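Local coordinates for NADPH-dependent aldehyde reductase YqhD (Escherichia coli, PDB 4QGS), which reduces a broad range of short-chain aldehydes to alcohols with NADPH, using one zinc ion per subunit, at residues 211-225 with 304-318. Numbering follows the deposited sequence. Where two conformers were deposited one is given.
Sequences VEQYVTKPVDAKIQD and WNEKRDTKRAKLLQY
Lys314 reaches from helix 312-323 into the loop joining helices 196-211 and 222-244, its chain bent at each torsion beyond chi1 (chi2 -54°), bringing NZ to the carbonyl of Tyr214. There NZ has three acceptors: Asp225 OD1 at 2.7 Å, met 35° out of the carboxylate plane as a salt bridge; Tyr214 O at 2.8 Å, in the carbonyl plane on a lone pair; and a water also donating to Lys217 O. Asp225 OD2 accepts from two waters, one also donating to Gln317 OE1. Lys311 NZ binds Val215 O at 2.8 Å (C=O...N angle 154°) and forms salt bridges with Glu381 and Asp274. A further water links Thr216 O to Lys314 N. Val215 makes much of the apolar contact, CG1 lying over one face of Trp304, offset toward the rim, 3.7 Å from NE1 and from Leu315 CD2. Tyr214 OH passes Gln317 CG to bond Glu229, also the main polar partner of Gln317. A methionine in place of Lys314 would probably leave Asp225 without its countercharge and Tyr214 O without this donor. Lysine ammonium groups thus satisfy consecutive loop carbonyls, fastening this irregular connection to the start of helix 312-323 within the C-terminal helical region.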
ATOM      1  N   VAL A 211      11.226   2.849   3.350  1.00 15.40           N
ATOM      2  CA  VAL A 211      12.507   3.410   2.879  1.00 16.23           C
ATOM      3  C   VAL A 211      12.339   4.387   1.713  1.00 17.27           C
ATOM      4  O   VAL A 211      13.248   5.173   1.434  1.00 16.16           O
ATOM      5  CB  VAL A 211      13.518   2.306   2.465  1.00 15.99           C
ATOM      6  CG1 VAL A 211      13.845   1.394   3.648  1.00 19.44           C
ATOM      7  CG2 VAL A 211      12.987   1.502   1.274  1.00 17.56           C
ATOM      8  N   GLU A 212      11.188   4.365   1.043  1.00 15.57           N
ATOM      9  CA  GLU A 212      10.892   5.357   0.001  1.00 14.53           C
ATOM     10  C   GLU A 212      10.821   6.754   0.606  1.00 15.86           C
ATOM     11  O   GLU A 212      10.957   7.748  -0.103  1.00 19.44           O
ATOM     12  CB  GLU A 212       9.571   5.061  -0.700  1.00 16.00           C
ATOM     13  CG  GLU A 212       9.566   3.787  -1.556  1.00 13.79           C
ATOM     14  CD  GLU A 212      10.101   3.983  -2.974  1.00 20.41           C
ATOM     15  OE1 GLU A 212      11.043   4.787  -3.188  1.00 19.08           O
ATOM     16  OE2 GLU A 212       9.560   3.325  -3.888  1.00 16.99           O
ATOM     17  N   GLN A 213      10.588   6.792   1.915  1.00 17.55           N
ATOM     18  CA  GLN A 213      10.398   8.045   2.647  1.00 17.66           C
ATOM     19  C   GLN A 213      11.495   8.305   3.672  1.00 20.18           C
ATOM     20  O   GLN A 213      11.408   9.252   4.473  1.00 23.28           O
ATOM     21  CB  GLN A 213       9.036   8.029   3.338  1.00 19.18           C
ATOM     22  CG  GLN A 213       7.858   7.804   2.381  1.00 19.94           C
ATOM     23  CD  GLN A 213       6.543   7.596   3.115  1.00 24.05           C
ATOM     24  OE1 GLN A 213       5.864   8.558   3.472  1.00 25.61           O
ATOM     25  NE2 GLN A 213       6.160   6.335   3.320  1.00 23.03           N
ATOM     26  N   TYR A 214      12.538   7.486   3.655  1.00 16.39           N
ATOM     27  CA  TYR A 214      13.568   7.567   4.685  1.00 19.16           C
ATOM     28  C   TYR A 214      14.982   7.460   4.106  1.00 18.90           C
ATOM     29  O   TYR A 214      15.870   8.211   4.501  1.00 19.53           O
ATOM     30  CB  TYR A 214      13.331   6.483   5.756  1.00 18.60           C
ATOM     31  CG  TYR A 214      14.514   6.223   6.663  1.00 16.85           C
ATOM     32  CD1 TYR A 214      14.914   7.166   7.617  1.00 15.70           C
ATOM     33  CD2 TYR A 214      15.242   5.040   6.566  1.00 19.16           C
ATOM     34  CE1 TYR A 214      16.002   6.924   8.439  1.00 17.28           C
ATOM     35  CE2 TYR A 214      16.333   4.788   7.385  1.00 16.17           C
ATOM     36  CZ  TYR A 214      16.711   5.752   8.315  1.00 16.35           C
ATOM     37  OH  TYR A 214      17.789   5.511   9.127  1.00 19.06           O
ATOM     38  N   VAL A 215      15.211   6.543   3.171  1.00 17.04           N
ATOM     39  CA  VAL A 215      16.546   6.425   2.607  1.00 18.29           C
ATOM     40  C   VAL A 215      16.622   7.389   1.426  1.00 19.78           C
ATOM     41  O   VAL A 215      16.497   7.013   0.257  1.00 19.38           O
ATOM     42  CB  VAL A 215      16.885   4.988   2.195  1.00 16.23           C
ATOM     43  CG1 VAL A 215      18.330   4.909   1.722  1.00 17.40           C
ATOM     44  CG2 VAL A 215      16.670   4.071   3.393  1.00 18.74           C
ATOM     45  N   THR A 216      16.806   8.659   1.769  1.00 19.46           N
ATOM     46  CA  THR A 216      16.699   9.736   0.805  1.00 17.23           C
ATOM     47  C   THR A 216      17.822  10.754   1.023  1.00 22.30           C
ATOM     48  O   THR A 216      18.949  10.544   0.583  1.00 19.97           O
ATOM     49  CB  THR A 216      15.329  10.436   0.903  1.00 19.31           C
ATOM     50  OG1 THR A 216      15.102  10.846   2.257  1.00 21.67           O
ATOM     51  CG2 THR A 216      14.209   9.486   0.484  1.00 20.10           C
ATOM     52  N   LYS A 217      17.496  11.843   1.715  1.00 18.15           N
ATOM     53  CA  LYS A 217      18.464  12.905   2.011  1.00 23.71           C
ATOM     54  C   LYS A 217      18.286  13.358   3.447  1.00 20.36           C
ATOM     55  O   LYS A 217      17.157  13.475   3.908  1.00 24.75           O
ATOM     56  CB  LYS A 217      18.280  14.108   1.074  1.00 24.06           C
ATOM     57  CG  LYS A 217      18.784  13.906  -0.331  1.00 33.11           C
ATOM     58  CD  LYS A 217      18.433  15.097  -1.220  1.00 42.64           C
ATOM     59  CE  LYS A 217      16.944  15.419  -1.168  1.00 34.22           C
ATOM     60  NZ  LYS A 217      16.583  16.535  -2.082  1.00 49.50           N
ATOM     61  N   PRO A 218      19.393  13.650   4.150  1.00 23.18           N
ATOM     62  CA  PRO A 218      19.254  14.088   5.543  1.00 22.02           C
ATOM     63  C   PRO A 218      18.701  15.506   5.644  1.00 25.40           C
ATOM     64  O   PRO A 218      19.214  16.423   5.002  1.00 24.41           O
ATOM     65  CB  PRO A 218      20.683  14.005   6.078  1.00 21.57           C
ATOM     66  CG  PRO A 218      21.541  14.235   4.875  1.00 25.91           C
ATOM     67  CD  PRO A 218      20.802  13.602   3.722  1.00 20.06           C
ATOM     68  N   VAL A 219      17.633  15.675   6.417  1.00 20.22           N
ATOM     69  CA  VAL A 219      17.055  16.995   6.643  0.84 19.87           C
ATOM     70  C   VAL A 219      16.858  17.249   8.134  1.00 17.47           C
ATOM     71  O   VAL A 219      16.129  18.149   8.526  1.00 21.67           O
ATOM     72  CB  VAL A 219      15.702  17.178   5.911  0.84 20.41           C
ATOM     73  CG1 VAL A 219      15.892  17.110   4.401  0.84 21.47           C
ATOM     74  CG2 VAL A 219      14.671  16.148   6.378  0.84 21.81           C
ATOM     75  N   ASP A 220      17.530  16.450   8.961  1.00 18.71           N
ATOM     76  CA  ASP A 220      17.450  16.536  10.429  1.00 20.20           C
ATOM     77  C   ASP A 220      16.008  16.498  10.940  1.00 20.23           C
ATOM     78  O   ASP A 220      15.629  17.258  11.843  1.00 20.13           O
ATOM     79  CB  ASP A 220      18.149  17.809  10.947  1.00 19.20           C
ATOM     80  CG  ASP A 220      18.457  17.744  12.438  1.00 22.00           C
ATOM     81  OD1 ASP A 220      18.421  16.632  13.010  1.00 20.62           O
ATOM     82  OD2 ASP A 220      18.746  18.805  13.050  1.00 24.63           O
ATOM     83  N   ALA A 221      15.204  15.623  10.348  1.00 18.64           N
ATOM     84  CA  ALA A 221      13.867  15.335  10.844  1.00 19.07           C
ATOM     85  C   ALA A 221      13.964  14.125  11.770  1.00 20.05           C
ATOM     86  O   ALA A 221      13.735  12.991  11.347  1.00 19.40           O
ATOM     87  CB  ALA A 221      12.918  15.070   9.698  1.00 18.86           C
ATOM     88  N   LYS A 222      14.340  14.363  13.024  1.00 16.62           N
ATOM     89  CA  LYS A 222      14.718  13.272  13.920  1.00 18.09           C
ATOM     90  C   LYS A 222      13.576  12.320  14.250  1.00 17.67           C
ATOM     91  O   LYS A 222      13.786  11.104  14.308  1.00 17.57           O
ATOM     92  CB  LYS A 222      15.301  13.823  15.235  1.00 15.87           C
ATOM     93  CG  LYS A 222      16.686  14.460  15.072  1.00 20.03           C
ATOM     94  CD  LYS A 222      17.323  14.740  16.444  1.00 20.67           C
ATOM     95  CE  LYS A 222      18.754  15.241  16.323  1.00 23.12           C
ATOM     96  NZ  LYS A 222      18.873  16.544  15.610  1.00 21.09           N
ATOM     97  N   ILE A 223      12.380  12.849  14.491  1.00 15.84           N
ATOM     98  CA  ILE A 223      11.249  11.980  14.844  1.00 18.30           C
ATOM     99  C   ILE A 223      10.897  11.090  13.648  1.00 16.18           C
ATOM    100  O   ILE A 223      10.726   9.856  13.786  1.00 15.68           O
ATOM    101  CB  ILE A 223      10.020  12.797  15.281  1.00 17.58           C
ATOM    102  CG1 ILE A 223      10.264  13.414  16.668  1.00 15.12           C
ATOM    103  CG2 ILE A 223       8.758  11.935  15.277  1.00 17.59           C
ATOM    104  CD1 ILE A 223      10.379  12.383  17.765  1.00 15.61           C
ATOM    105  N   GLN A 224      10.810  11.710  12.475  1.00 15.52           N
ATOM    106  CA  GLN A 224      10.521  10.961  11.246  1.00 17.67           C
ATOM    107  C   GLN A 224      11.538   9.858  11.002  1.00 18.45           C
ATOM    108  O   GLN A 224      11.160   8.722  10.648  1.00 17.87           O
ATOM    109  CB  GLN A 224      10.460  11.906  10.039  1.00 18.25           C
ATOM    110  CG  GLN A 224       9.277  12.863  10.063  1.00 18.18           C
ATOM    111  CD  GLN A 224       9.609  14.212  10.727  1.00 19.89           C
ATOM    112  OE1 GLN A 224      10.351  14.275  11.710  1.00 18.68           O
ATOM    113  NE2 GLN A 224       9.074  15.293  10.159  1.00 21.24           N
ATOM    114  N   ASP A 225      12.818  10.177  11.185  1.00 14.56           N
ATOM    115  CA  ASP A 225      13.880   9.183  11.057  1.00 18.73           C
ATOM    116  C   ASP A 225      13.752   8.068  12.090  1.00 19.65           C
ATOM    117  O   ASP A 225      13.825   6.887  11.739  1.00 17.36           O
ATOM    118  CB  ASP A 225      15.268   9.822  11.176  1.00 16.55           C
ATOM    119  CG  ASP A 225      15.689  10.577   9.916  1.00 21.51           C
ATOM    120  OD1 ASP A 225      15.135  10.325   8.816  1.00 19.20           O
ATOM    121  OD2 ASP A 225      16.605  11.425  10.032  1.00 19.53           O
ATOM    122  N   TRP A 304      19.448   1.471  -5.091  1.00 18.02           N
ATOM    123  CA  TRP A 304      20.282   1.994  -4.011  1.00 17.33           C
ATOM    124  C   TRP A 304      21.757   2.040  -4.414  1.00 20.80           C
ATOM    125  O   TRP A 304      22.447   3.029  -4.158  1.00 20.36           O
ATOM    126  CB  TRP A 304      20.096   1.154  -2.755  1.00 17.61           C
ATOM    127  CG  TRP A 304      18.949   1.590  -1.900  1.00 16.78           C
ATOM    128  CD1 TRP A 304      18.116   2.658  -2.091  1.00 17.67           C
ATOM    129  CD2 TRP A 304      18.519   0.952  -0.699  1.00 18.46           C
ATOM    130  NE1 TRP A 304      17.197   2.728  -1.063  1.00 15.74           N
ATOM    131  CE2 TRP A 304      17.422   1.690  -0.200  1.00 16.68           C
ATOM    132  CE3 TRP A 304      18.960  -0.168   0.003  1.00 16.34           C
ATOM    133  CZ2 TRP A 304      16.755   1.328   0.974  1.00 17.87           C
ATOM    134  CZ3 TRP A 304      18.299  -0.525   1.175  1.00 18.06           C
ATOM    135  CH2 TRP A 304      17.214   0.234   1.655  1.00 18.26           C
ATOM    136  N   ASN A 305      22.245   0.994  -5.075  1.00 18.13           N
ATOM    137  CA  ASN A 305      23.638   1.020  -5.505  1.00 20.11           C
ATOM    138  C   ASN A 305      23.876   2.122  -6.528  1.00 20.76           C
ATOM    139  O   ASN A 305      24.890   2.822  -6.482  1.00 22.29           O
ATOM    140  CB  ASN A 305      24.078  -0.323  -6.092  1.00 21.00           C
ATOM    141  CG  ASN A 305      25.478  -0.251  -6.668  1.00 27.49           C
ATOM    142  OD1 ASN A 305      26.453  -0.046  -5.938  1.00 28.48           O
ATOM    143  ND2 ASN A 305      25.582  -0.382  -7.978  1.00 26.35           N
ATOM    144  N   GLU A 306      22.923   2.296  -7.435  1.00 18.05           N
ATOM    145  CA  GLU A 306      23.031   3.322  -8.459  1.00 18.94           C
ATOM    146  C   GLU A 306      22.985   4.736  -7.863  1.00 23.38           C
ATOM    147  O   GLU A 306      23.646   5.649  -8.353  1.00 19.79           O
ATOM    148  CB  GLU A 306      21.917   3.142  -9.491  1.00 22.19           C
ATOM    149  CG  GLU A 306      21.831   4.251 -10.518  1.00 22.01           C
ATOM    150  CD  GLU A 306      23.039   4.287 -11.432  1.00 26.02           C
ATOM    151  OE1 GLU A 306      23.608   3.209 -11.715  1.00 28.84           O
ATOM    152  OE2 GLU A 306      23.425   5.400 -11.850  1.00 30.63           O
ATOM    153  N   LYS A 307      22.197   4.905  -6.810  1.00 17.46           N
ATOM    154  CA  LYS A 307      21.989   6.213  -6.212  1.00 22.32           C
ATOM    155  C   LYS A 307      22.775   6.369  -4.914  1.00 23.24           C
ATOM    156  O   LYS A 307      22.394   7.150  -4.029  1.00 21.37           O
ATOM    157  CB  LYS A 307      20.496   6.445  -5.962  1.00 19.46           C
ATOM    158  CG  LYS A 307      19.640   6.452  -7.215  1.00 20.44           C
ATOM    159  CD  LYS A 307      20.103   7.507  -8.222  1.00 19.65           C
ATOM    160  CE  LYS A 307      19.949   8.923  -7.664  1.00 23.09           C
ATOM    161  NZ  LYS A 307      20.694   9.922  -8.498  1.00 20.87           N
ATOM    162  N   ARG A 308      23.864   5.621  -4.784  1.00 18.99           N
ATOM    163  CA  ARG A 308      24.594   5.596  -3.518  1.00 19.56           C
ATOM    164  C   ARG A 308      25.263   6.940  -3.230  1.00 24.76           C
ATOM    165  O   ARG A 308      25.599   7.226  -2.086  1.00 24.22           O
ATOM    166  CB  ARG A 308      25.636   4.478  -3.514  1.00 23.17           C
ATOM    167  CG  ARG A 308      26.694   4.608  -4.605  1.00 25.17           C
ATOM    168  CD  ARG A 308      27.467   3.315  -4.737  1.00 27.36           C
ATOM    169  NE  ARG A 308      28.241   3.027  -3.538  1.00 29.61           N
ATOM    170  CZ  ARG A 308      28.283   1.844  -2.937  1.00 30.83           C
ATOM    171  NH1 ARG A 308      29.022   1.683  -1.849  1.00 30.99           N
ATOM    172  NH2 ARG A 308      27.586   0.821  -3.416  1.00 28.92           N
ATOM    173  N   ASP A 309      25.451   7.752  -4.266  1.00 20.85           N
ATOM    174  CA  ASP A 309      26.005   9.094  -4.085  1.00 25.77           C
ATOM    175  C   ASP A 309      25.013  10.028  -3.386  1.00 23.77           C
ATOM    176  O   ASP A 309      25.299  10.556  -2.312  1.00 25.90           O
ATOM    177  CB  ASP A 309      26.414   9.695  -5.434  1.00 26.94           C
ATOM    178  CG  ASP A 309      27.612   9.003  -6.039  1.00 33.44           C
ATOM    179  OD1 ASP A 309      28.539   8.642  -5.283  1.00 39.51           O
ATOM    180  OD2 ASP A 309      27.614   8.801  -7.271  1.00 39.91           O
ATOM    181  N   THR A 310      23.856  10.248  -3.999  1.00 21.61           N
ATOM    182  CA  THR A 310      22.894  11.186  -3.438  1.00 21.42           C
ATOM    183  C   THR A 310      22.269  10.638  -2.159  1.00 23.92           C
ATOM    184  O   THR A 310      21.854  11.409  -1.298  1.00 21.54           O
ATOM    185  CB  THR A 310      21.763  11.521  -4.426  1.00 24.76           C
ATOM    186  OG1 THR A 310      21.060  10.322  -4.778  1.00 24.81           O
ATOM    187  CG2 THR A 310      22.313  12.157  -5.691  1.00 27.03           C
ATOM    188  N   LYS A 311      22.203   9.311  -2.034  1.00 19.25           N
ATOM    189  CA  LYS A 311      21.593   8.708  -0.849  1.00 17.30           C
ATOM    190  C   LYS A 311      22.616   8.344   0.217  1.00 20.32           C
ATOM    191  O   LYS A 311      22.298   7.658   1.185  1.00 20.22           O
ATOM    192  CB  LYS A 311      20.811   7.442  -1.237  1.00 17.26           C
ATOM    193  CG  LYS A 311      19.582   7.704  -2.079  1.00 19.19           C
ATOM    194  CD  LYS A 311      18.873   6.364  -2.389  1.00 17.59           C
ATOM    195  CE  LYS A 311      17.642   6.579  -3.246  1.00 19.64           C
ATOM    196  NZ  LYS A 311      16.591   7.383  -2.552  1.00 18.21           N
ATOM    197  N   ARG A 312      23.852   8.799   0.037  1.00 21.42           N
ATOM    198  CA  ARG A 312      24.952   8.307   0.848  1.00 20.24           C
ATOM    199  C   ARG A 312      24.716   8.464   2.357  1.00 18.38           C
ATOM    200  O   ARG A 312      24.836   7.493   3.097  1.00 19.31           O
ATOM    201  CB  ARG A 312      26.252   9.007   0.435  1.00 22.58           C
ATOM    202  CG  ARG A 312      27.380   8.854   1.404  1.00 29.78           C
ATOM    203  CD  ARG A 312      28.433   9.903   1.101  1.00 39.50           C
ATOM    204  NE  ARG A 312      29.785   9.426   1.363  1.00 55.20           N
ATOM    205  CZ  ARG A 312      30.421   9.581   2.519  1.00 60.11           C
ATOM    206  NH1 ARG A 312      29.833  10.197   3.543  1.00 53.44           N
ATOM    207  NH2 ARG A 312      31.652   9.108   2.653  1.00 56.97           N
ATOM    208  N   ALA A 313      24.369   9.664   2.816  1.00 21.47           N
ATOM    209  CA  ALA A 313      24.190   9.900   4.242  1.00 20.34           C
ATOM    210  C   ALA A 313      23.098   9.024   4.856  1.00 21.18           C
ATOM    211  O   ALA A 313      23.299   8.443   5.917  1.00 19.05           O
ATOM    212  CB  ALA A 313      23.885  11.376   4.496  1.00 23.29           C
ATOM    213  N   LYS A 314      21.949   8.927   4.189  1.00 20.29           N
ATOM    214  CA  LYS A 314      20.858   8.134   4.755  1.00 18.19           C
ATOM    215  C   LYS A 314      21.117   6.637   4.595  1.00 19.03           C
ATOM    216  O   LYS A 314      20.640   5.856   5.405  1.00 18.68           O
ATOM    217  CB  LYS A 314      19.510   8.527   4.136  1.00 19.61           C
ATOM    218  CG  LYS A 314      19.061   9.982   4.460  1.00 21.77           C
ATOM    219  CD  LYS A 314      19.039  10.301   5.964  1.00 23.08           C
ATOM    220  CE  LYS A 314      17.949   9.536   6.752  1.00 19.43           C
ATOM    221  NZ  LYS A 314      16.571  10.050   6.500  1.00 17.23           N
ATOM    222  N   LEU A 315      21.864   6.223   3.574  1.00 18.08           N
ATOM    223  CA  LEU A 315      22.265   4.813   3.503  1.00 17.93           C
ATOM    224  C   LEU A 315      23.163   4.438   4.680  1.00 20.24           C
ATOM    225  O   LEU A 315      23.039   3.361   5.247  1.00 18.80           O
ATOM    226  CB  LEU A 315      22.971   4.521   2.176  1.00 20.12           C
ATOM    227  CG  LEU A 315      22.017   4.319   1.004  1.00 18.85           C
ATOM    228  CD1 LEU A 315      22.766   4.475  -0.328  1.00 18.02           C
ATOM    229  CD2 LEU A 315      21.371   2.921   1.108  1.00 16.29           C
ATOM    230  N   LEU A 316      24.070   5.338   5.065  1.00 17.96           N
ATOM    231  CA  LEU A 316      24.934   5.070   6.206  1.00 17.62           C
ATOM    232  C   LEU A 316      24.160   5.105   7.524  1.00 19.60           C
ATOM    233  O   LEU A 316      24.435   4.332   8.448  1.00 22.05           O
ATOM    234  CB  LEU A 316      26.084   6.095   6.252  1.00 20.88           C
ATOM    235  CG  LEU A 316      27.093   5.951   5.115  1.00 21.06           C
ATOM    236  CD1 LEU A 316      27.997   7.185   5.073  1.00 23.53           C
ATOM    237  CD2 LEU A 316      27.914   4.700   5.297  1.00 26.76           C
ATOM    238  N   GLN A 317      23.190   6.008   7.614  1.00 19.35           N
ATOM    239  CA  GLN A 317      22.356   6.083   8.813  1.00 19.79           C
ATOM    240  C   GLN A 317      21.515   4.815   8.936  1.00 21.26           C
ATOM    241  O   GLN A 317      21.387   4.238  10.012  1.00 19.19           O
ATOM    242  CB  GLN A 317      21.456   7.328   8.795  1.00 17.87           C
ATOM    243  CG  GLN A 317      20.635   7.494  10.087  1.00 21.25           C
ATOM    244  CD  GLN A 317      19.963   8.855  10.198  1.00 19.98           C
ATOM    245  OE1 GLN A 317      20.409   9.830   9.595  1.00 22.67           O
ATOM    246  NE2 GLN A 317      18.878   8.924  10.966  1.00 18.36           N
ATOM    247  N   TYR A 318      20.951   4.388   7.812  1.00 16.98           N
ATOM    248  CA  TYR A 318      20.173   3.159   7.735  1.00 16.78           C
ATOM    249  C   TYR A 318      21.024   1.968   8.153  1.00 15.95           C
ATOM    250  O   TYR A 318      20.589   1.130   8.946  1.00 17.38           O
ATOM    251  CB  TYR A 318      19.632   3.009   6.306  1.00 18.74           C
ATOM    252  CG  TYR A 318      19.071   1.661   5.897  1.00 18.12           C
ATOM    253  CD1 TYR A 318      17.810   1.260   6.310  1.00 18.88           C
ATOM    254  CD2 TYR A 318      19.771   0.833   5.028  1.00 22.25           C
ATOM    255  CE1 TYR A 318      17.266   0.037   5.902  1.00 20.87           C
ATOM    256  CE2 TYR A 318      19.240  -0.397   4.607  1.00 19.96           C
ATOM    257  CZ  TYR A 318      17.991  -0.786   5.058  1.00 20.49           C
ATOM    258  OH  TYR A 318      17.453  -1.989   4.654  1.00 19.38           O
TER
HETATM  259  O   HOH W   1      15.053   4.631  -1.178  1.00 19.71           O
HETATM  260  O   HOH W   2      21.399  10.785   1.928  1.00 20.72           O
HETATM  261  O   HOH W   3      19.174  11.490  -2.327  1.00 25.29           O
HETATM  262  O   HOH W   4      15.420  12.546   5.584  1.00 24.75           O
HETATM  263  O   HOH W   5      17.946  11.838  12.267  1.00 19.03           O
HETATM  264  O   HOH W   6      19.045  11.985   8.764  1.00 23.01           O